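Local coordinates for general Secretion Pathway Protein (Vibrio vulnificus, PDB 4G54) that probably binds peptidoglycan in the periplasm as part of the EpsAB fusion protein of the type II secretion system, at residues A[149-157]-A[196-207]; A[92-101]-A[104-115]. One frame throughout, in Å; residues are numbered along the deposited sequence.

Overall arrangement
The two contacts lie on opposite sides of the chain's centre, about 25 Å apart between centres, and share no helix or strand. Contact 1 packs helix 145-158, in the putative peptidoglycan-binding region, against helix 193-202 and the loop that follows it; leucines fill its middle, and at the exposed margin a lysine holds a loop carbonyl. Contact 2 belongs to the peptidase C39-like region and joins neighbouring strands of the six-stranded antiparallel sheet. Backbone hydrogen bonds hold it where contact 1 has hydrophobic interlocking, and its charged groups form a network of arginines and carboxylates. Each is partly buried, with an apolar interior passing into a polar rim.

Contact 1 (A[149-157]-A[196-207]); sequences VLDQLLAKA and LARLQHMVSLSE
Leu199 is a knob set into a hole made by Leu150, Leu153, Leu154 and Ala157, and it anchors the packing of the two helices, whose segment axes approach to 9.9 Å at 64°. Its two methyls divide the work. CD2 of Leu199 lies 3.7 Å from CD1 of Leu150 and also meets CB of Leu153, while Leu199 CD1 rests 3.7 Å from Ala157 CB. With CG anti to the backbone N (chi1 178°), the isobutyl group of Leu199 extends into this hole.

Leu153 answers from the other helix, wedged between helix and loop: its CD1 touches the CG methylene of Gln200 at 3.7 Å, and its CD2 meets Leu205 CD2 at 3.8 Å, the two leucines crossing at about a right angle. Val203, where the chain leaves helical geometry, rests along one turn of the helix, CG1 near Ala157 CA and CG2 near Leu153 O.

The polar part belongs to Lys156. Its chain slides past Val203, bends at chi2, chi3 and chi4, and brings NZ to Ser204 O at 2.9 Å, almost straight off the end of the carbonyl (171°). A water 3.0 Å from Lys156 NZ links it to Glu207 OE1, supplementing a long salt bridge; that carboxylate also pairs with Arg210. Glu207 OE2 accepts from Ser204 N and so braces the turn.

Helices 145-158, 170-182 and 193-202 probably form the helical body of the peptidoglycan-binding domain. Helix 170-182 joins through Val176 and Phe179, which touch Leu154, while Gln200 bonds to Leu134, tying helix 193-202 to the chain just past strand 125-131.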
loop_
_atom_site.group_PDB
_atom_site.type_symbol
_atom_site.label_atom_id
_atom_site.label_comp_id
_atom_site.label_asym_id
_atom_site.label_seq_id
_atom_site.Cartn_x
_atom_site.Cartn_y
_atom_site.Cartn_z
ATOM N N VAL A 149 -14.471 10.969 0.756
ATOM C CA VAL A 149 -13.453 9.959 0.644
ATOM C C VAL A 149 -13.599 8.743 1.597
ATOM O O VAL A 149 -13.486 7.607 1.156
ATOM C CB VAL A 149 -12.028 10.599 0.941
ATOM C CG1 VAL A 149 -10.936 9.530 1.030
ATOM C CG2 VAL A 149 -11.714 11.572 -0.201
ATOM N N LEU A 150 -14.029 9.016 2.848
ATOM C CA LEU A 150 -14.421 7.960 3.813
ATOM C C LEU A 150 -15.518 7.051 3.215
ATOM O O LEU A 150 -15.366 5.810 3.216
ATOM C CB LEU A 150 -14.879 8.641 5.151
ATOM C CG LEU A 150 -15.332 7.571 6.105
ATOM C CD1 LEU A 150 -14.331 6.486 6.436
ATOM C CD2 LEU A 150 -15.840 8.291 7.399
ATOM N N ASP A 151 -16.500 7.723 2.608
ATOM C CA ASP A 151 -17.686 7.008 2.075
ATOM C C ASP A 151 -17.130 6.056 0.944
ATOM O O ASP A 151 -17.476 4.832 0.896
ATOM C CB ASP A 151 -18.629 8.073 1.605
ATOM C CG ASP A 151 -19.950 7.533 0.968
ATOM O OD1 ASP A 151 -20.453 6.473 1.400
ATOM O OD2 ASP A 151 -20.413 8.245 0.018
ATOM N N GLN A 152 -16.282 6.574 0.066
ATOM C CA GLN A 152 -15.811 5.788 -1.035
ATOM C C GLN A 152 -14.932 4.635 -0.554
ATOM O O GLN A 152 -15.054 3.496 -1.109
ATOM C CB GLN A 152 -14.980 6.683 -2.003
ATOM C CG GLN A 152 -15.931 7.708 -2.649
ATOM C CD GLN A 152 -16.918 7.083 -3.703
ATOM O OE1 GLN A 152 -16.650 6.012 -4.301
ATOM N NE2 GLN A 152 -18.093 7.771 -3.921
ATOM N N LEU A 153 -14.052 4.884 0.444
ATOM C CA LEU A 153 -13.137 3.798 0.907
ATOM C C LEU A 153 -13.947 2.714 1.615
ATOM O O LEU A 153 -13.690 1.525 1.479
ATOM C CB LEU A 153 -12.129 4.436 1.921
ATOM C CG LEU A 153 -11.091 5.283 1.253
ATOM C CD1 LEU A 153 -10.260 6.018 2.358
ATOM C CD2 LEU A 153 -10.159 4.430 0.397
ATOM N N LEU A 154 -14.978 3.142 2.374
ATOM C CA LEU A 154 -15.764 2.087 3.107
ATOM C C LEU A 154 -16.496 1.231 2.114
ATOM O O LEU A 154 -16.555 0.000 2.310
ATOM C CB LEU A 154 -16.845 2.700 4.021
ATOM C CG LEU A 154 -16.293 3.219 5.277
ATOM C CD1 LEU A 154 -17.391 4.107 5.974
ATOM C CD2 LEU A 154 -15.955 1.951 6.222
ATOM N N ALA A 155 -17.057 1.801 1.045
ATOM C CA ALA A 155 -17.739 0.980 0.023
ATOM C C ALA A 155 -16.760 0.033 -0.648
ATOM O O ALA A 155 -17.074 -1.132 -0.913
ATOM C CB ALA A 155 -18.431 1.910 -1.006
ATOM N N LYS A 156 -15.517 0.496 -0.815
ATOM C CA LYS A 156 -14.550 -0.387 -1.446
ATOM C C LYS A 156 -14.190 -1.567 -0.488
ATOM O O LYS A 156 -14.018 -2.746 -0.947
ATOM C CB LYS A 156 -13.258 0.411 -1.788
ATOM C CG LYS A 156 -12.218 -0.389 -2.563
ATOM C CD LYS A 156 -12.367 -0.242 -4.102
ATOM C CE LYS A 156 -11.468 0.876 -4.687
ATOM N NZ LYS A 156 -10.151 0.486 -5.344
ATOM N N ALA A 157 -13.987 -1.303 0.800
ATOM C CA ALA A 157 -13.637 -2.328 1.715
ATOM C C ALA A 157 -14.754 -3.321 1.946
ATOM O O ALA A 157 -14.505 -4.551 1.981
ATOM C CB ALA A 157 -13.248 -1.710 3.008
ATOM N N LEU A 196 -9.496 4.316 10.826
ATOM C CA LEU A 196 -8.984 4.877 9.514
ATOM C C LEU A 196 -7.619 4.260 9.125
ATOM O O LEU A 196 -7.392 4.078 7.898
ATOM C CB LEU A 196 -8.858 6.382 9.622
ATOM C CG LEU A 196 -10.232 7.133 9.645
ATOM C CD1 LEU A 196 -9.987 8.671 9.857
ATOM C CD2 LEU A 196 -11.028 6.918 8.321
ATOM N N ALA A 197 -6.769 3.856 10.096
ATOM C CA ALA A 197 -5.512 3.246 9.715
ATOM C C ALA A 197 -5.781 1.885 9.080
ATOM O O ALA A 197 -5.150 1.615 8.042
ATOM C CB ALA A 197 -4.560 3.095 10.907
ATOM N N ARG A 198 -6.669 1.094 9.680
ATOM C CA ARG A 198 -6.959 -0.186 9.059
ATOM C C ARG A 198 -7.624 -0.035 7.713
ATOM O O ARG A 198 -7.229 -0.727 6.781
ATOM C CB ARG A 198 -7.879 -0.924 10.004
ATOM C CG ARG A 198 -8.298 -2.393 9.563
ATOM C CD ARG A 198 -7.061 -3.354 9.570
ATOM N NE ARG A 198 -6.654 -3.537 10.978
ATOM C CZ ARG A 198 -7.274 -4.265 11.916
ATOM N NH1 ARG A 198 -6.866 -4.253 13.205
ATOM N NH2 ARG A 198 -8.348 -5.000 11.655
ATOM N N LEU A 199 -8.612 0.889 7.603
ATOM C CA LEU A 199 -9.341 1.045 6.344
ATOM C C LEU A 199 -8.376 1.410 5.203
ATOM O O LEU A 199 -8.415 0.807 4.104
ATOM C CB LEU A 199 -10.373 2.186 6.518
ATOM C CG LEU A 199 -11.144 2.465 5.247
ATOM C CD1 LEU A 199 -12.033 1.248 4.824
ATOM C CD2 LEU A 199 -12.069 3.635 5.598
ATOM N N GLN A 200 -7.454 2.366 5.497
ATOM C CA GLN A 200 -6.652 2.861 4.375
ATOM C C GLN A 200 -5.448 1.967 4.107
ATOM O O GLN A 200 -4.907 1.947 2.971
ATOM C CB GLN A 200 -6.180 4.288 4.715
ATOM C CG GLN A 200 -7.410 5.209 4.515
ATOM C CD GLN A 200 -7.060 6.582 5.126
ATOM O OE1 GLN A 200 -6.792 7.516 4.389
ATOM N NE2 GLN A 200 -6.980 6.683 6.457
ATOM N N HIS A 201 -5.005 1.135 5.075
ATOM C CA HIS A 201 -3.983 0.166 4.704
ATOM C C HIS A 201 -4.609 -0.952 3.857
ATOM O O HIS A 201 -3.925 -1.525 3.005
ATOM C CB HIS A 201 -3.326 -0.346 6.002
ATOM C CG HIS A 201 -2.198 -1.302 5.734
ATOM N ND1 HIS A 201 -0.888 -0.941 5.502
ATOM C CD2 HIS A 201 -2.259 -2.658 5.627
ATOM C CE1 HIS A 201 -0.169 -2.041 5.265
ATOM N NE2 HIS A 201 -0.980 -3.086 5.306
ATOM N N MET A 202 -5.923 -1.235 4.024
ATOM C CA MET A 202 -6.534 -2.354 3.255
ATOM C C MET A 202 -6.919 -1.945 1.850
ATOM O O MET A 202 -6.766 -2.749 0.883
ATOM C CB MET A 202 -7.809 -2.794 4.034
ATOM C CG MET A 202 -7.625 -3.549 5.360
ATOM S SD MET A 202 -9.296 -3.849 6.042
ATOM C CE MET A 202 -9.996 -4.820 4.685
ATOM N N VAL A 203 -7.440 -0.700 1.683
ATOM C CA VAL A 203 -7.977 -0.334 0.337
ATOM C C VAL A 203 -7.545 1.077 -0.013
ATOM O O VAL A 203 -7.243 1.898 0.848
ATOM C CB VAL A 203 -9.570 -0.407 0.245
ATOM C CG1 VAL A 203 -10.087 -1.879 0.387
ATOM C CG2 VAL A 203 -10.187 0.487 1.262
ATOM N N SER A 204 -7.550 1.373 -1.334
ATOM C CA SER A 204 -7.203 2.712 -1.787
ATOM C C SER A 204 -8.259 3.152 -2.811
ATOM O O SER A 204 -8.896 2.298 -3.461
ATOM C CB SER A 204 -5.875 2.671 -2.575
ATOM O OG SER A 204 -4.867 1.899 -1.860
ATOM N N LEU A 205 -8.296 4.458 -3.040
ATOM C CA LEU A 205 -9.267 4.971 -4.111
ATOM C C LEU A 205 -8.885 4.503 -5.514
ATOM O O LEU A 205 -9.795 4.308 -6.341
ATOM C CB LEU A 205 -9.301 6.494 -4.117
ATOM C CG LEU A 205 -9.771 7.193 -2.813
ATOM C CD1 LEU A 205 -9.633 8.736 -2.889
ATOM C CD2 LEU A 205 -11.229 6.802 -2.430
ATOM N N SER A 206 -7.590 4.361 -5.798
ATOM C CA SER A 206 -7.207 3.662 -7.040
ATOM C C SER A 206 -6.004 2.785 -6.753
ATOM O O SER A 206 -5.130 3.148 -5.944
ATOM C CB SER A 206 -6.965 4.600 -8.242
ATOM O OG SER A 206 -7.010 3.877 -9.527
ATOM N N GLU A 207 -5.972 1.660 -7.476
ATOM C CA GLU A 207 -4.936 0.644 -7.251
ATOM C C GLU A 207 -4.364 0.287 -8.624
ATOM O O GLU A 207 -4.631 -0.771 -9.200
ATOM C CB GLU A 207 -5.573 -0.550 -6.515
ATOM C CG GLU A 207 -6.384 -0.088 -5.268
ATOM C CD GLU A 207 -6.919 -1.237 -4.439
ATOM O OE1 GLU A 207 -7.255 -2.256 -5.079
ATOM O OE2 GLU A 207 -7.025 -1.094 -3.177
HETATM O O HOH W 1 -9.288 -1.620 -7.368
#

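Contact 2 (A[92-101]-A[104-115])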
loop_
_atom_site.group_PDB
_atom_site.type_symbol
_atom_site.label_atom_id
_atom_site.label_comp_id
_atom_site.label_asym_id
_atom_site.label_seq_id
_atom_site.Cartn_x
_atom_site.Cartn_y
_atom_site.Cartn_z
ATOM N N VAL A 92 13.822 -5.517 -3.361
ATOM C CA VAL A 92 13.051 -5.967 -4.527
ATOM C C VAL A 92 11.553 -5.745 -4.234
ATOM O O VAL A 92 11.137 -5.765 -3.083
ATOM C CB VAL A 92 13.371 -7.469 -4.843
ATOM C CG1 VAL A 92 12.828 -8.437 -3.752
ATOM C CG2 VAL A 92 12.875 -7.824 -6.169
ATOM N N VAL A 93 10.792 -5.380 -5.257
ATOM C CA VAL A 93 9.364 -5.193 -5.077
ATOM C C VAL A 93 8.649 -6.502 -5.099
ATOM O O VAL A 93 8.816 -7.303 -6.032
ATOM C CB VAL A 93 8.774 -4.200 -6.115
ATOM C CG1 VAL A 93 7.238 -4.220 -6.073
ATOM C CG2 VAL A 93 9.341 -2.783 -5.831
ATOM N N LEU A 94 7.818 -6.740 -4.066
ATOM C CA LEU A 94 6.903 -7.906 -4.097
ATOM C C LEU A 94 5.620 -7.409 -4.707
ATOM O O LEU A 94 4.931 -6.532 -4.163
ATOM C CB LEU A 94 6.644 -8.397 -2.641
ATOM C CG LEU A 94 5.567 -9.493 -2.513
ATOM C CD1 LEU A 94 6.059 -10.759 -3.073
ATOM C CD2 LEU A 94 5.250 -9.692 -1.011
ATOM N N LEU A 95 5.237 -8.011 -5.849
ATOM C CA LEU A 95 4.018 -7.625 -6.534
ATOM C C LEU A 95 2.903 -8.500 -6.112
ATOM O O LEU A 95 1.776 -7.968 -5.922
ATOM C CB LEU A 95 4.227 -7.717 -8.111
ATOM C CG LEU A 95 3.021 -7.464 -8.990
ATOM C CD1 LEU A 95 2.600 -5.996 -8.909
ATOM C CD2 LEU A 95 3.441 -7.824 -10.456
ATOM N N GLU A 96 3.099 -9.828 -6.090
ATOM C CA GLU A 96 2.021 -10.695 -5.579
ATOM C C GLU A 96 2.617 -11.910 -4.899
ATOM O O GLU A 96 3.762 -12.204 -5.070
ATOM C CB GLU A 96 1.047 -11.095 -6.635
ATOM C CG GLU A 96 1.659 -11.751 -7.807
ATOM C CD GLU A 96 0.560 -11.964 -8.913
ATOM O OE1 GLU A 96 0.688 -11.466 -10.032
ATOM O OE2 GLU A 96 -0.457 -12.630 -8.585
ATOM N N VAL A 97 1.778 -12.592 -4.158
ATOM C CA VAL A 97 2.267 -13.665 -3.292
ATOM C C VAL A 97 1.176 -14.684 -3.110
ATOM O O VAL A 97 -0.021 -14.325 -2.983
ATOM C CB VAL A 97 2.713 -13.124 -1.904
ATOM C CG1 VAL A 97 1.599 -12.234 -1.179
ATOM C CG2 VAL A 97 3.145 -14.309 -0.992
ATOM N N ASP A 98 1.576 -15.962 -3.118
ATOM C CA ASP A 98 0.632 -17.063 -2.761
ATOM C C ASP A 98 1.450 -18.093 -1.957
ATOM O O ASP A 98 2.637 -17.849 -1.743
ATOM C CB ASP A 98 -0.133 -17.602 -3.979
ATOM C CG ASP A 98 0.722 -18.429 -4.932
ATOM O OD1 ASP A 98 1.728 -19.042 -4.499
ATOM O OD2 ASP A 98 0.325 -18.558 -6.130
ATOM N N PRO A 99 0.836 -19.163 -1.425
ATOM C CA PRO A 99 1.653 -20.111 -0.612
ATOM C C PRO A 99 2.841 -20.743 -1.290
ATOM O O PRO A 99 3.751 -21.225 -0.583
ATOM C CB PRO A 99 0.647 -21.223 -0.282
ATOM C CG PRO A 99 -0.629 -20.448 -0.209
ATOM C CD PRO A 99 -0.601 -19.456 -1.298
ATOM N N GLU A 100 2.849 -20.730 -2.618
ATOM C CA GLU A 100 3.914 -21.423 -3.319
ATOM C C GLU A 100 5.012 -20.539 -3.959
ATOM O O GLU A 100 6.140 -21.035 -4.197
ATOM C CB GLU A 100 3.282 -22.337 -4.394
ATOM C CG GLU A 100 2.473 -23.543 -3.832
ATOM C CD GLU A 100 1.830 -24.346 -4.966
ATOM O OE1 GLU A 100 1.617 -23.761 -6.052
ATOM O OE2 GLU A 100 1.559 -25.551 -4.805
ATOM N N ARG A 101 4.686 -19.285 -4.270
ATOM C CA ARG A 101 5.563 -18.462 -5.127
ATOM C C ARG A 101 5.322 -16.996 -4.855
ATOM O O ARG A 101 4.214 -16.622 -4.440
ATOM C CB ARG A 101 5.277 -18.668 -6.649
ATOM C CG ARG A 101 3.906 -18.082 -7.144
ATOM C CD ARG A 101 3.775 -16.469 -7.347
ATOM N NE ARG A 101 2.565 -15.793 -6.730
ATOM C CZ ARG A 101 1.404 -15.546 -7.373
ATOM N NH1 ARG A 101 1.270 -15.884 -8.666
ATOM N NH2 ARG A 101 0.363 -14.938 -6.748
ATOM N N LEU A 104 8.301 -11.046 -8.112
ATOM C CA LEU A 104 9.227 -9.964 -7.711
ATOM C C LEU A 104 9.532 -9.055 -8.904
ATOM O O LEU A 104 9.682 -9.528 -10.037
ATOM C CB LEU A 104 10.509 -10.580 -7.183
ATOM C CG LEU A 104 10.320 -11.552 -6.005
ATOM C CD1 LEU A 104 11.725 -12.011 -5.600
ATOM C CD2 LEU A 104 9.573 -10.838 -4.874
ATOM N N LEU A 105 9.664 -7.768 -8.634
ATOM C CA LEU A 105 10.096 -6.745 -9.640
ATOM C C LEU A 105 11.405 -6.117 -9.197
ATOM O O LEU A 105 11.493 -5.580 -8.108
ATOM C CB LEU A 105 9.004 -5.691 -9.831
ATOM C CG LEU A 105 7.603 -6.207 -10.103
ATOM C CD1 LEU A 105 6.595 -5.016 -10.161
ATOM C CD2 LEU A 105 7.544 -6.894 -11.468
ATOM N N THR A 106 12.432 -6.167 -10.062
ATOM C CA THR A 106 13.800 -5.812 -9.669
ATOM C C THR A 106 14.188 -4.440 -10.177
ATOM O O THR A 106 15.291 -3.966 -9.902
ATOM C CB THR A 106 14.849 -6.823 -10.210
ATOM O OG1 THR A 106 14.924 -6.599 -11.664
ATOM C CG2 THR A 106 14.515 -8.264 -9.943
ATOM N N GLY A 107 13.316 -3.745 -10.903
ATOM C CA GLY A 107 13.708 -2.517 -11.617
ATOM C C GLY A 107 14.108 -2.801 -13.097
ATOM O O GLY A 107 14.118 -1.915 -13.940
ATOM N N GLU A 108 14.369 -4.077 -13.364
ATOM C CA GLU A 108 14.690 -4.540 -14.732
ATOM C C GLU A 108 13.959 -5.766 -15.178
ATOM O O GLU A 108 13.724 -5.920 -16.379
ATOM C CB GLU A 108 16.194 -4.742 -14.861
ATOM C CG GLU A 108 16.827 -3.318 -15.051
ATOM C CD GLU A 108 16.267 -2.436 -16.233
ATOM O OE1 GLU A 108 15.959 -1.212 -15.996
ATOM O OE2 GLU A 108 16.158 -2.949 -17.385
ATOM N N GLN A 109 13.682 -6.667 -14.269
ATOM C CA GLN A 109 13.052 -7.930 -14.605
ATOM C C GLN A 109 11.875 -8.260 -13.703
ATOM O O GLN A 109 11.872 -7.908 -12.527
ATOM C CB GLN A 109 14.074 -9.083 -14.438
ATOM C CG GLN A 109 15.259 -8.937 -15.363
ATOM C CD GLN A 109 16.252 -10.066 -15.106
ATOM O OE1 GLN A 109 15.932 -11.252 -15.260
ATOM N NE2 GLN A 109 17.457 -9.689 -14.721
ATOM N N ARG A 110 10.894 -8.945 -14.263
ATOM C CA ARG A 110 9.935 -9.677 -13.445
ATOM C C ARG A 110 10.380 -11.124 -13.207
ATOM O O ARG A 110 10.543 -11.904 -14.175
ATOM C CB ARG A 110 8.587 -9.625 -14.165
ATOM C CG ARG A 110 7.470 -10.306 -13.427
ATOM C CD ARG A 110 6.197 -10.351 -14.395
ATOM N NE ARG A 110 4.910 -10.594 -13.721
ATOM C CZ ARG A 110 3.885 -9.742 -13.577
ATOM N NH1 ARG A 110 3.880 -8.487 -14.052
ATOM N NH2 ARG A 110 2.818 -10.197 -12.932
ATOM N N LEU A 111 10.597 -11.471 -11.941
ATOM C CA LEU A 111 11.033 -12.821 -11.490
ATOM C C LEU A 111 10.008 -13.530 -10.594
ATOM O O LEU A 111 9.280 -12.902 -9.839
ATOM C CB LEU A 111 12.323 -12.735 -10.630
ATOM C CG LEU A 111 13.420 -11.889 -11.278
ATOM C CD1 LEU A 111 14.643 -11.758 -10.376
ATOM C CD2 LEU A 111 13.782 -12.409 -12.630
ATOM N N THR A 112 9.977 -14.866 -10.676
ATOM C CA THR A 112 9.155 -15.653 -9.774
ATOM C C THR A 112 10.091 -16.447 -8.878
ATOM O O THR A 112 10.980 -17.146 -9.391
ATOM C CB THR A 112 8.228 -16.601 -10.555
ATOM O OG1 THR A 112 7.291 -15.778 -11.262
ATOM C CG2 THR A 112 7.405 -17.456 -9.602
ATOM N N PHE A 113 9.880 -16.370 -7.581
ATOM C CA PHE A 113 10.692 -17.140 -6.613
ATOM C C PHE A 113 9.777 -18.093 -5.926
ATOM O O PHE A 113 8.651 -17.740 -5.555
ATOM C CB PHE A 113 11.191 -16.142 -5.562
ATOM C CG PHE A 113 12.634 -15.756 -5.703
ATOM C CD1 PHE A 113 13.283 -15.776 -6.912
ATOM C CD2 PHE A 113 13.287 -15.242 -4.582
ATOM C CE1 PHE A 113 14.610 -15.367 -7.006
ATOM C CE2 PHE A 113 14.609 -14.844 -4.672
ATOM C CZ PHE A 113 15.264 -14.972 -5.895
ATOM N N THR A 114 10.299 -19.307 -5.635
ATOM C CA THR A 114 9.593 -20.218 -4.745
ATOM C C THR A 114 9.735 -19.732 -3.286
ATOM O O THR A 114 10.541 -18.853 -2.989
ATOM C CB THR A 114 10.225 -21.616 -4.813
ATOM O OG1 THR A 114 11.572 -21.543 -4.335
ATOM C CG2 THR A 114 10.271 -22.122 -6.248
ATOM N N VAL A 115 8.957 -20.311 -2.381
ATOM C CA VAL A 115 9.098 -19.999 -0.942
ATOM C C VAL A 115 10.551 -20.247 -0.503
ATOM O O VAL A 115 11.167 -19.432 0.187
ATOM C CB VAL A 115 8.205 -20.899 -0.088
ATOM C CG1 VAL A 115 8.304 -20.485 1.389
ATOM C CG2 VAL A 115 6.836 -20.677 -0.479
HETATM O O HOH W 2 7.079 -22.974 -3.039
#
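Leu95, whose CB packs against Leu105 CD1 at 4.1 Å, shares with Glu96 a classic beta bulge: the two residues together face Val103 on the neighbouring strand. Beyond the bulge runs a chain of charges. Arg101, which rests its CB on Thr112 CG2 at 3.8 Å, has a sandwiched guanidinium, with Asp98 OD2 over the centre of one face and Glu96 CG against the other; its NH2 forms a salt bridge with Glu96 OE2 at 3.1 Å. Chi1 of 70° sets Arg101 CG between the backbone N and carbonyl carbon, and bends further along fold the chain back over Asp98. In one of its two conformers Arg110 extends the network, with Leu95 CD2 over one guanidinium face and Glu96 OE1 at the edge in a long salt bridge, but its stronger partner is the carbonyl of Leu212.

The strands themselves are joined at Val93 and Leu105, an antiparallel hydrogen-bonded pair: Leu105 N gives to Val93 O at 2.8 Å, in the carbonyl plane, and Val93 N returns a bond to Leu105 O. Next along, Leu94 and Leu104 form a non-hydrogen-bonded pair whose CD1 and CD2 methyls, respectively, meet at 3.9 Å. Leu104 CD1 also lies over one face of the Phe113 ring, offset toward its rim. On the face of Val93 and Leu105, helix 30-40 adds Leu37 and Leu40.

At the turn, Asp98 OD1 accepts from Glu100 N and Arg101 N, reached from opposite faces of the carboxylate plane. This Asx turn lies between strands 88-97 and 101-105: the arrangement is a bulged beta hairpin, continued by strand 110-114 at the sheet's edge, within the peptidase C39-like domain.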